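Local coordinates for protein sulfur oxygenase/reductase (Halothiobacillus neapolitanus, PDB 6QPA) that probably catalyses the oxygen-dependent oxidation and reduction of elemental sulfur at a mononuclear non-haem iron site, at residues Glu23-Val28 with Leu107-Glu112; Ala174-Ala179 with Ile198-Gly203; Glu181-Met186 with Tyr253-Glu258. All coordinates share one frame; numbering follows the deposited sequence.

Contact 1 (Glu23-Val28 with Leu107-Glu112)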
loop_
_atom_site.group_PDB
_atom_site.type_symbol
_atom_site.label_atom_id
_atom_site.label_comp_id
_atom_site.label_asym_id
_atom_site.label_seq_id
_atom_site.Cartn_x
_atom_site.Cartn_y
_atom_site.Cartn_z
ATOM N N GLU A 23 0.907 33.923 -20.329
ATOM C CA GLU A 23 -0.254 33.822 -21.200
ATOM C C GLU A 23 -0.669 35.197 -21.713
ATOM O O GLU A 23 -0.859 35.384 -22.921
ATOM C CB GLU A 23 -1.407 33.120 -20.480
ATOM C CG GLU A 23 -2.597 32.847 -21.389
ATOM C CD GLU A 23 -2.255 31.889 -22.528
ATOM O OE1 GLU A 23 -1.343 31.049 -22.355
ATOM O OE2 GLU A 23 -2.889 31.984 -23.603
ATOM N N THR A 24 -0.811 36.177 -20.810
ATOM C CA THR A 24 -1.230 37.503 -21.264
ATOM C C THR A 24 -0.170 38.195 -22.118
ATOM O O THR A 24 -0.528 39.018 -22.965
ATOM C CB THR A 24 -1.608 38.412 -20.082
ATOM O OG1 THR A 24 -0.426 38.939 -19.477
ATOM C CG2 THR A 24 -2.437 37.667 -19.040
ATOM N N MET A 25 1.112 37.847 -21.959
ATOM C CA MET A 25 2.153 38.449 -22.790
ATOM C C MET A 25 2.057 38.029 -24.254
ATOM O O MET A 25 2.405 38.822 -25.139
ATOM C CB MET A 25 3.534 38.091 -22.247
ATOM C CG MET A 25 4.061 39.045 -21.209
ATOM S SD MET A 25 5.795 38.711 -20.860
ATOM C CE MET A 25 5.731 37.012 -20.302
ATOM N N MET A 26 1.646 36.789 -24.545
ATOM C CA MET A 26 1.472 36.417 -25.944
ATOM C C MET A 26 0.092 36.771 -26.493
ATOM O O MET A 26 -0.068 36.844 -27.715
ATOM C CB MET A 26 1.733 34.924 -26.199
ATOM C CG MET A 26 0.814 33.948 -25.499
ATOM S SD MET A 26 1.499 32.273 -25.532
ATOM C CE MET A 26 1.051 31.794 -27.205
ATOM N N LYS A 27 -0.904 36.990 -25.632
ATOM C CA LYS A 27 -2.243 37.334 -26.100
ATOM C C LYS A 27 -2.436 38.841 -26.262
ATOM O O LYS A 27 -3.109 39.278 -27.204
ATOM C CB LYS A 27 -3.302 36.762 -25.143
ATOM C CG LYS A 27 -4.440 37.731 -24.750
ATOM C CD LYS A 27 -5.741 37.457 -25.505
ATOM C CE LYS A 27 -6.951 38.122 -24.834
ATOM N NZ LYS A 27 -6.663 38.784 -23.516
ATOM N N VAL A 28 -1.866 39.646 -25.367
ATOM C CA VAL A 28 -2.056 41.093 -25.388
ATOM C C VAL A 28 -0.868 41.811 -26.024
ATOM O O VAL A 28 -1.048 42.818 -26.710
ATOM C CB VAL A 28 -2.335 41.620 -23.961
ATOM C CG1 VAL A 28 -2.474 43.133 -23.966
ATOM C CG2 VAL A 28 -3.602 40.988 -23.399
ATOM N N LEU A 107 -2.181 45.280 -16.613
ATOM C CA LEU A 107 -1.912 45.785 -15.268
ATOM C C LEU A 107 -2.156 44.734 -14.190
ATOM O O LEU A 107 -1.586 44.846 -13.100
ATOM C CB LEU A 107 -2.747 47.045 -14.974
ATOM C CG LEU A 107 -2.339 48.384 -15.632
ATOM C CD1 LEU A 107 -3.234 49.543 -15.187
ATOM C CD2 LEU A 107 -0.868 48.762 -15.401
ATOM N N GLY A 108 -2.967 43.712 -14.470
ATOM C CA GLY A 108 -3.175 42.614 -13.537
ATOM C C GLY A 108 -1.943 41.762 -13.281
ATOM O O GLY A 108 -1.960 40.926 -12.371
ATOM N N MET A 109 -0.886 41.938 -14.066
ATOM C CA MET A 109 0.361 41.239 -13.817
ATOM C C MET A 109 1.498 42.194 -13.464
ATOM O O MET A 109 2.624 41.737 -13.261
ATOM C CB MET A 109 0.755 40.396 -15.037
ATOM C CG MET A 109 1.325 41.228 -16.182
ATOM S SD MET A 109 1.795 40.192 -17.569
ATOM C CE MET A 109 2.423 41.366 -18.769
ATOM N N VAL A 110 1.238 43.504 -13.394
ATOM C CA VAL A 110 2.276 44.508 -13.162
ATOM C C VAL A 110 2.467 44.707 -11.660
ATOM O O VAL A 110 1.504 44.911 -10.911
ATOM C CB VAL A 110 1.927 45.835 -13.867
ATOM C CG1 VAL A 110 2.865 46.952 -13.435
ATOM C CG2 VAL A 110 2.003 45.656 -15.381
ATOM N N ILE A 111 3.717 44.625 -11.226
ATOM C CA ILE A 111 4.092 44.893 -9.853
ATOM C C ILE A 111 4.798 46.236 -9.721
ATOM O O ILE A 111 4.688 46.880 -8.674
ATOM C CB ILE A 111 4.972 43.738 -9.314
ATOM C CG1 ILE A 111 4.106 42.484 -9.104
ATOM C CG2 ILE A 111 5.748 44.117 -8.034
ATOM C CD1 ILE A 111 4.886 41.220 -8.938
ATOM N N GLU A 112 5.488 46.687 -10.762
ATOM C CA GLU A 112 6.189 47.961 -10.758
ATOM C C GLU A 112 6.224 48.476 -12.193
ATOM O O GLU A 112 6.289 47.691 -13.144
ATOM C CB GLU A 112 7.597 47.779 -10.176
ATOM C CG GLU A 112 8.308 49.026 -9.725
ATOM C CD GLU A 112 9.611 48.696 -9.008
ATOM O OE1 GLU A 112 9.930 47.488 -8.839
ATOM O OE2 GLU A 112 10.318 49.654 -8.626
#
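Met109 reaches across to Thr24 and Met25 in a small, buried sulfur and methyl contact between helix 19-27 and the 3-10 turn that leads into strand 110-125. It is a one-residue reach: the closest pair of CA atoms, those of Thr24 and Met109, are 8.5 Å apart, and the Met109 side chain bridges the space. Its CG sits between the backbone N and the carbonyl carbon (chi1 76°), and beyond that the chain runs fully extended, carrying the thioether straight to the helix. There Met109 SD comes within 3.2 Å of Thr24 OG1, the two side chains sliding past each other in opposite directions. The hydroxyl makes a weak hydrogen bond to Ser21 O, one turn back in its own helix; the sulfur packs close to OG1 rather than hydrogen-bonding to it. The Met109 chain crosses that of Met25 at about a right angle, its CE 3.7 Å from Met25 CG, and the same CE is 3.8 Å from Thr24 OG1. On the strand side, the turn is held by the backbone bond from Val110 N to Leu107 O. Just beyond, Ile111 and Glu112 both face Lys14 in a classic beta bulge, and Tyr295 OH of a second subunit hydrogen-bonds to Ile111 O. Strand 7-15 closes the contact from beside it: its Ile15 touches both Met25 and Met109, while Met109 pairs through its backbone with Ala16.

Contact 2 (Ala174-Ala179 with Ile198-Gly203); sequences AFEQGA and IMKQFG
Of the flat groups, the Glu176 carboxylate is the one that meets strand 198-203, with OE2 3.8 Å from Lys200 CD; next to it in the helix, the Phe175 ring has Ala179 CB over one face, 4.0 Å above its plane and offset toward the rim, and also meets the rings of Tyr253 and His165. On the strand, the Phe202 ring has Lys200 O at its edge, in plane. The Glu176 and Lys200 side chains cross at about a right angle. Lys200 is stretched out, with CG anti to the backbone N (chi1 -178°), so it passes Glu176 OE2 at CD and carries NZ beyond it. The charges stop short of a salt bridge, Glu176 OE2 and Lys200 NZ being 4.3 Å apart. Glu176 OE2 has its main partner in Tyr253 OH on the next strand, a hydrogen bond, while a water links it to Lys200, donating to Glu176 OE2 at 2.6 Å and accepting from Lys200 NZ at 2.7 Å. Deeper in, the contact turns apolar, Ile198 CD1 resting 3.9 Å from Ala179 CB. The segments run nearly antiparallel, at 161°, with axes 10.3 Å apart, in the second half of the beta-alpha-beta unit 159-167/172-189/193-204, its helix lying on the sheet. Ile198 and Lys200 face helix 172-189, whereas Met199 between them packs on strand 7-15; strands 110-125 and 251-259 pair with strand 193-204 along its two edges.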
loop_
_atom_site.group_PDB
_atom_site.type_symbol
_atom_site.label_atom_id
_atom_site.label_comp_id
_atom_site.label_asym_id
_atom_site.label_seq_id
_atom_site.Cartn_x
_atom_site.Cartn_y
_atom_site.Cartn_z
ATOM N N ALA A 174 33.447 61.733 -21.437
ATOM C CA ALA A 174 34.502 60.779 -21.104
ATOM C C ALA A 174 33.943 59.367 -20.960
ATOM O O ALA A 174 34.572 58.398 -21.404
ATOM C CB ALA A 174 35.240 61.215 -19.831
ATOM N N PHE A 175 32.776 59.229 -20.325
ATOM C CA PHE A 175 32.138 57.918 -20.220
ATOM C C PHE A 175 31.845 57.348 -21.600
ATOM O O PHE A 175 32.111 56.168 -21.872
ATOM C CB PHE A 175 30.837 58.002 -19.412
ATOM C CG PHE A 175 29.998 56.759 -19.502
ATOM C CD1 PHE A 175 30.205 55.696 -18.624
ATOM C CD2 PHE A 175 29.043 56.618 -20.504
ATOM C CE1 PHE A 175 29.452 54.518 -18.725
ATOM C CE2 PHE A 175 28.289 55.449 -20.619
ATOM C CZ PHE A 175 28.480 54.402 -19.733
ATOM N N GLU A 176 31.269 58.172 -22.480
ATOM C CA GLU A 176 30.918 57.693 -23.812
ATOM C C GLU A 176 32.148 57.177 -24.543
ATOM O O GLU A 176 32.118 56.092 -25.139
ATOM C CB GLU A 176 30.237 58.817 -24.600
ATOM C CG GLU A 176 28.866 59.160 -24.041
ATOM C CD GLU A 176 28.179 60.339 -24.729
ATOM O OE1 GLU A 176 28.714 60.828 -25.747
ATOM O OE2 GLU A 176 27.085 60.751 -24.268
ATOM N N GLN A 177 33.260 57.920 -24.454
ATOM C CA GLN A 177 34.495 57.489 -25.098
ATOM C C GLN A 177 35.049 56.225 -24.449
ATOM O O GLN A 177 35.514 55.322 -25.148
ATOM C CB GLN A 177 35.533 58.618 -25.053
ATOM C CG GLN A 177 35.148 59.802 -25.910
ATOM C CD GLN A 177 36.088 60.994 -25.730
ATOM O OE1 GLN A 177 36.345 61.439 -24.607
ATOM N NE2 GLN A 177 36.602 61.509 -26.837
ATOM N N GLY A 178 35.034 56.158 -23.117
ATOM C CA GLY A 178 35.563 54.981 -22.441
ATOM C C GLY A 178 34.715 53.742 -22.665
ATOM O O GLY A 178 35.241 52.645 -22.847
ATOM N N ALA A 179 33.389 53.896 -22.620
ATOM C CA ALA A 179 32.502 52.771 -22.905
ATOM C C ALA A 179 32.676 52.295 -24.340
ATOM O O ALA A 179 32.729 51.085 -24.605
ATOM C CB ALA A 179 31.042 53.165 -22.653
ATOM N N ILE A 198 25.265 51.936 -27.073
ATOM C CA ILE A 198 25.318 52.830 -25.921
ATOM C C ILE A 198 24.109 53.752 -25.989
ATOM O O ILE A 198 23.947 54.500 -26.957
ATOM C CB ILE A 198 26.614 53.650 -25.901
ATOM C CG1 ILE A 198 27.830 52.731 -25.757
ATOM C CG2 ILE A 198 26.545 54.702 -24.773
ATOM C CD1 ILE A 198 29.142 53.417 -26.041
ATOM N N MET A 199 23.272 53.727 -24.960
ATOM C CA MET A 199 22.027 54.488 -24.959
ATOM C C MET A 199 22.037 55.461 -23.796
ATOM O O MET A 199 22.265 55.051 -22.650
ATOM C CB MET A 199 20.826 53.558 -24.847
ATOM C CG MET A 199 20.706 52.565 -25.977
ATOM S SD MET A 199 19.219 51.519 -25.849
ATOM C CE MET A 199 19.632 50.548 -24.417
ATOM N N LYS A 200 21.703 56.721 -24.081
ATOM C CA LYS A 200 21.734 57.813 -23.106
ATOM C C LYS A 200 20.310 58.302 -22.879
ATOM O O LYS A 200 19.642 58.709 -23.831
ATOM C CB LYS A 200 22.595 58.968 -23.626
ATOM C CG LYS A 200 22.746 60.151 -22.659
ATOM C CD LYS A 200 23.406 61.311 -23.367
ATOM C CE LYS A 200 23.622 62.504 -22.442
ATOM N NZ LYS A 200 24.081 63.639 -23.302
ATOM N N GLN A 201 19.851 58.277 -21.632
ATOM C CA GLN A 201 18.509 58.764 -21.331
ATOM C C GLN A 201 18.478 60.289 -21.405
ATOM O O GLN A 201 19.290 60.954 -20.764
ATOM C CB GLN A 201 18.065 58.302 -19.942
ATOM C CG GLN A 201 16.682 58.880 -19.592
ATOM C CD GLN A 201 16.223 58.652 -18.159
ATOM O OE1 GLN A 201 15.548 59.509 -17.592
ATOM N NE2 GLN A 201 16.582 57.498 -17.568
ATOM N N PHE A 202 17.541 60.849 -22.187
ATOM C CA PHE A 202 17.403 62.299 -22.275
ATOM C C PHE A 202 15.988 62.783 -21.978
ATOM O O PHE A 202 15.734 63.979 -22.087
ATOM C CB PHE A 202 17.863 62.829 -23.656
ATOM C CG PHE A 202 16.978 62.399 -24.815
ATOM C CD1 PHE A 202 17.175 61.178 -25.457
ATOM C CD2 PHE A 202 15.956 63.220 -25.262
ATOM C CE1 PHE A 202 16.362 60.781 -26.520
ATOM C CE2 PHE A 202 15.132 62.836 -26.328
ATOM C CZ PHE A 202 15.332 61.605 -26.954
ATOM N N GLY A 203 15.070 61.905 -21.593
ATOM C CA GLY A 203 13.728 62.330 -21.241
ATOM C C GLY A 203 12.854 61.120 -20.989
ATOM O O GLY A 203 13.290 59.972 -21.149
HETATM O O HOH W 1 26.261 63.190 -24.805
#

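Contact 3 (Glu181-Met186 with Tyr253-Glu258); sequences ETLEWM and YLVHIE
Leu183 holds its CG beside the backbone N (chi1 -69°), which sends both methyls out from the helix to the strand, and Val255 answers with CG1 anti to its own backbone N (chi1 174°). The two side chains meet tip to tip, Leu183 CD1 lying 3.9 Å from Val255 CG1. The other branch of the leucine leans on the next inward-facing residue: Leu183 CD2 is 3.6 Å from Ile257 CD1 and 3.9 Å from Ile257 CG1. A single leucine is thus wedged against two strand residues that are two apart, and all three are buried. Trp196 and Ile198 of strand 193-204 also touch Leu183. Strand 251-259 runs antiparallel between strands 159-167 and 193-204, the two that helix 172-189 connects, so the leucine packs this beta-alpha-beta crossover onto the strand inserted into its middle, in keeping with the dimeric alpha-beta barrel clan to which the family belongs. His256 points away from the helix. Its NE2 donates to Glu258 OE1 over 2.7 Å, nearly straight at 168°, with the acceptor in the ring plane and the anti lone pair of the carboxylate in use. Tyr79 OH bonds to His256 ND1, fixing the rotation of the imidazole from its other nitrogen, while Arg309 and Arg158 form salt bridges to Glu258 OE1 and OE2, which would favour a charged carboxylate at the edge of the imidazole.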
loop_
_atom_site.group_PDB
_atom_site.type_symbol
_atom_site.label_atom_id
_atom_site.label_comp_id
_atom_site.label_asym_id
_atom_site.label_seq_id
_atom_site.Cartn_x
_atom_site.Cartn_y
_atom_site.Cartn_z
ATOM N N GLU A 181 35.399 52.532 -26.166
ATOM C CA GLU A 181 36.652 51.788 -26.285
ATOM C C GLU A 181 36.537 50.401 -25.660
ATOM O O GLU A 181 37.022 49.418 -26.227
ATOM C CB GLU A 181 37.808 52.588 -25.662
ATOM C CG GLU A 181 39.158 51.922 -25.926
ATOM C CD GLU A 181 40.366 52.692 -25.382
ATOM O OE1 GLU A 181 40.199 53.789 -24.788
ATOM O OE2 GLU A 181 41.491 52.173 -25.559
ATOM N N THR A 182 35.867 50.301 -24.503
ATOM C CA THR A 182 35.658 49.008 -23.852
ATOM C C THR A 182 34.919 48.044 -24.774
ATOM O O THR A 182 35.324 46.885 -24.947
ATOM C CB THR A 182 34.845 49.187 -22.563
ATOM O OG1 THR A 182 35.508 50.087 -21.677
ATOM C CG2 THR A 182 34.666 47.821 -21.839
ATOM N N LEU A 183 33.815 48.515 -25.364
ATOM C CA LEU A 183 32.934 47.653 -26.149
ATOM C C LEU A 183 33.581 47.229 -27.462
ATOM O O LEU A 183 33.405 46.090 -27.912
ATOM C CB LEU A 183 31.606 48.378 -26.393
ATOM C CG LEU A 183 30.762 48.547 -25.131
ATOM C CD1 LEU A 183 29.675 49.602 -25.292
ATOM C CD2 LEU A 183 30.159 47.163 -24.734
ATOM N N GLU A 184 34.334 48.134 -28.086
ATOM C CA GLU A 184 35.060 47.788 -29.298
ATOM C C GLU A 184 36.124 46.733 -29.025
ATOM O O GLU A 184 36.364 45.854 -29.861
ATOM C CB GLU A 184 35.688 49.046 -29.891
ATOM C CG GLU A 184 34.644 49.961 -30.497
ATOM C CD GLU A 184 35.227 51.242 -31.072
ATOM O OE1 GLU A 184 36.349 51.618 -30.679
ATOM O OE2 GLU A 184 34.558 51.866 -31.921
ATOM N N TRP A 185 36.808 46.836 -27.880
ATOM C CA TRP A 185 37.772 45.807 -27.509
ATOM C C TRP A 185 37.074 44.463 -27.358
ATOM O O TRP A 185 37.538 43.443 -27.882
ATOM C CB TRP A 185 38.482 46.198 -26.213
ATOM C CG TRP A 185 39.744 45.404 -25.852
ATOM C CD1 TRP A 185 41.034 45.818 -26.026
ATOM C CD2 TRP A 185 39.829 44.106 -25.226
ATOM N NE1 TRP A 185 41.915 44.871 -25.554
ATOM C CE2 TRP A 185 41.209 43.811 -25.057
ATOM C CE3 TRP A 185 38.884 43.179 -24.781
ATOM C CZ2 TRP A 185 41.669 42.612 -24.475
ATOM C CZ3 TRP A 185 39.347 41.961 -24.195
ATOM C CH2 TRP A 185 40.730 41.712 -24.039
ATOM N N MET A 186 35.934 44.456 -26.664
ATOM C CA MET A 186 35.213 43.210 -26.424
ATOM C C MET A 186 34.730 42.583 -27.721
ATOM O O MET A 186 34.872 41.370 -27.913
ATOM C CB MET A 186 34.042 43.463 -25.479
ATOM C CG MET A 186 34.497 43.823 -24.073
ATOM S SD MET A 186 33.182 44.331 -22.940
ATOM C CE MET A 186 32.229 42.864 -22.876
ATOM N N TYR A 253 23.011 56.004 -18.444
ATOM C CA TYR A 253 23.349 55.320 -19.683
ATOM C C TYR A 253 23.019 53.848 -19.541
ATOM O O TYR A 253 23.366 53.231 -18.525
ATOM C CB TYR A 253 24.834 55.472 -20.023
ATOM C CG TYR A 253 25.248 56.853 -20.514
ATOM C CD1 TYR A 253 25.501 57.882 -19.628
ATOM C CD2 TYR A 253 25.428 57.100 -21.873
ATOM C CE1 TYR A 253 25.902 59.146 -20.082
ATOM C CE2 TYR A 253 25.832 58.357 -22.344
ATOM C CZ TYR A 253 26.063 59.373 -21.445
ATOM O OH TYR A 253 26.484 60.600 -21.912
ATOM N N LEU A 254 22.369 53.285 -20.559
ATOM C CA LEU A 254 22.151 51.847 -20.657
ATOM C C LEU A 254 23.087 51.290 -21.710
ATOM O O LEU A 254 23.044 51.717 -22.869
ATOM C CB LEU A 254 20.712 51.520 -21.025
ATOM C CG LEU A 254 19.735 51.989 -19.965
ATOM C CD1 LEU A 254 18.320 51.522 -20.319
ATOM C CD2 LEU A 254 20.184 51.424 -18.630
ATOM N N VAL A 255 23.919 50.333 -21.314
ATOM C CA VAL A 255 24.849 49.695 -22.233
ATOM C C VAL A 255 24.241 48.361 -22.658
ATOM O O VAL A 255 24.181 47.410 -21.874
ATOM C CB VAL A 255 26.232 49.529 -21.592
ATOM C CG1 VAL A 255 27.151 48.719 -22.515
ATOM C CG2 VAL A 255 26.828 50.918 -21.287
ATOM N N HIS A 256 23.814 48.286 -23.915
ATOM C CA HIS A 256 23.106 47.128 -24.463
ATOM C C HIS A 256 24.128 46.239 -25.168
ATOM O O HIS A 256 24.801 46.694 -26.094
ATOM C CB HIS A 256 22.014 47.629 -25.411
ATOM C CG HIS A 256 21.355 46.575 -26.253
ATOM N ND1 HIS A 256 19.997 46.346 -26.213
ATOM C CD2 HIS A 256 21.841 45.771 -27.228
ATOM C CE1 HIS A 256 19.681 45.414 -27.092
ATOM N NE2 HIS A 256 20.781 45.054 -27.729
ATOM N N ILE A 257 24.298 45.005 -24.689
ATOM C CA ILE A 257 25.264 44.077 -25.280
ATOM C C ILE A 257 24.578 42.758 -25.594
ATOM O O ILE A 257 23.949 42.150 -24.720
ATOM C CB ILE A 257 26.475 43.826 -24.366
ATOM C CG1 ILE A 257 26.981 45.143 -23.756
ATOM C CG2 ILE A 257 27.576 43.142 -25.170
ATOM C CD1 ILE A 257 28.061 44.953 -22.730
ATOM N N GLU A 258 24.758 42.284 -26.820
ATOM C CA GLU A 258 24.189 41.024 -27.254
ATOM C C GLU A 258 25.277 39.966 -27.291
ATOM O O GLU A 258 26.427 40.243 -27.662
ATOM C CB GLU A 258 23.514 41.165 -28.620
ATOM C CG GLU A 258 22.530 42.303 -28.601
ATOM C CD GLU A 258 21.548 42.334 -29.758
ATOM O OE1 GLU A 258 20.587 43.110 -29.635
ATOM O OE2 GLU A 258 21.712 41.612 -30.766
#

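Overall arrangement
From the N terminus, contact 1 comes first: it closes a long loop of 78 residues that includes strands 42-53 and 74-82 and helix 85-94 with the iron ligands His88 and His92. Only after that loop is shut do the other two open. Contact 2 closes the short turn-back from helix 172-189 to strand 193-204; contact 3 starts on the same helix before contact 2 is complete and ends on strand 251-259, so the two cross. Their centres are 10 Å apart, and neighbouring strands of one sheet link them, Met199 pairing with Leu254. Contact 1, its centre about 31 Å from either, reaches that sheet through strand 110-125, on the opposite side of the chain's centre.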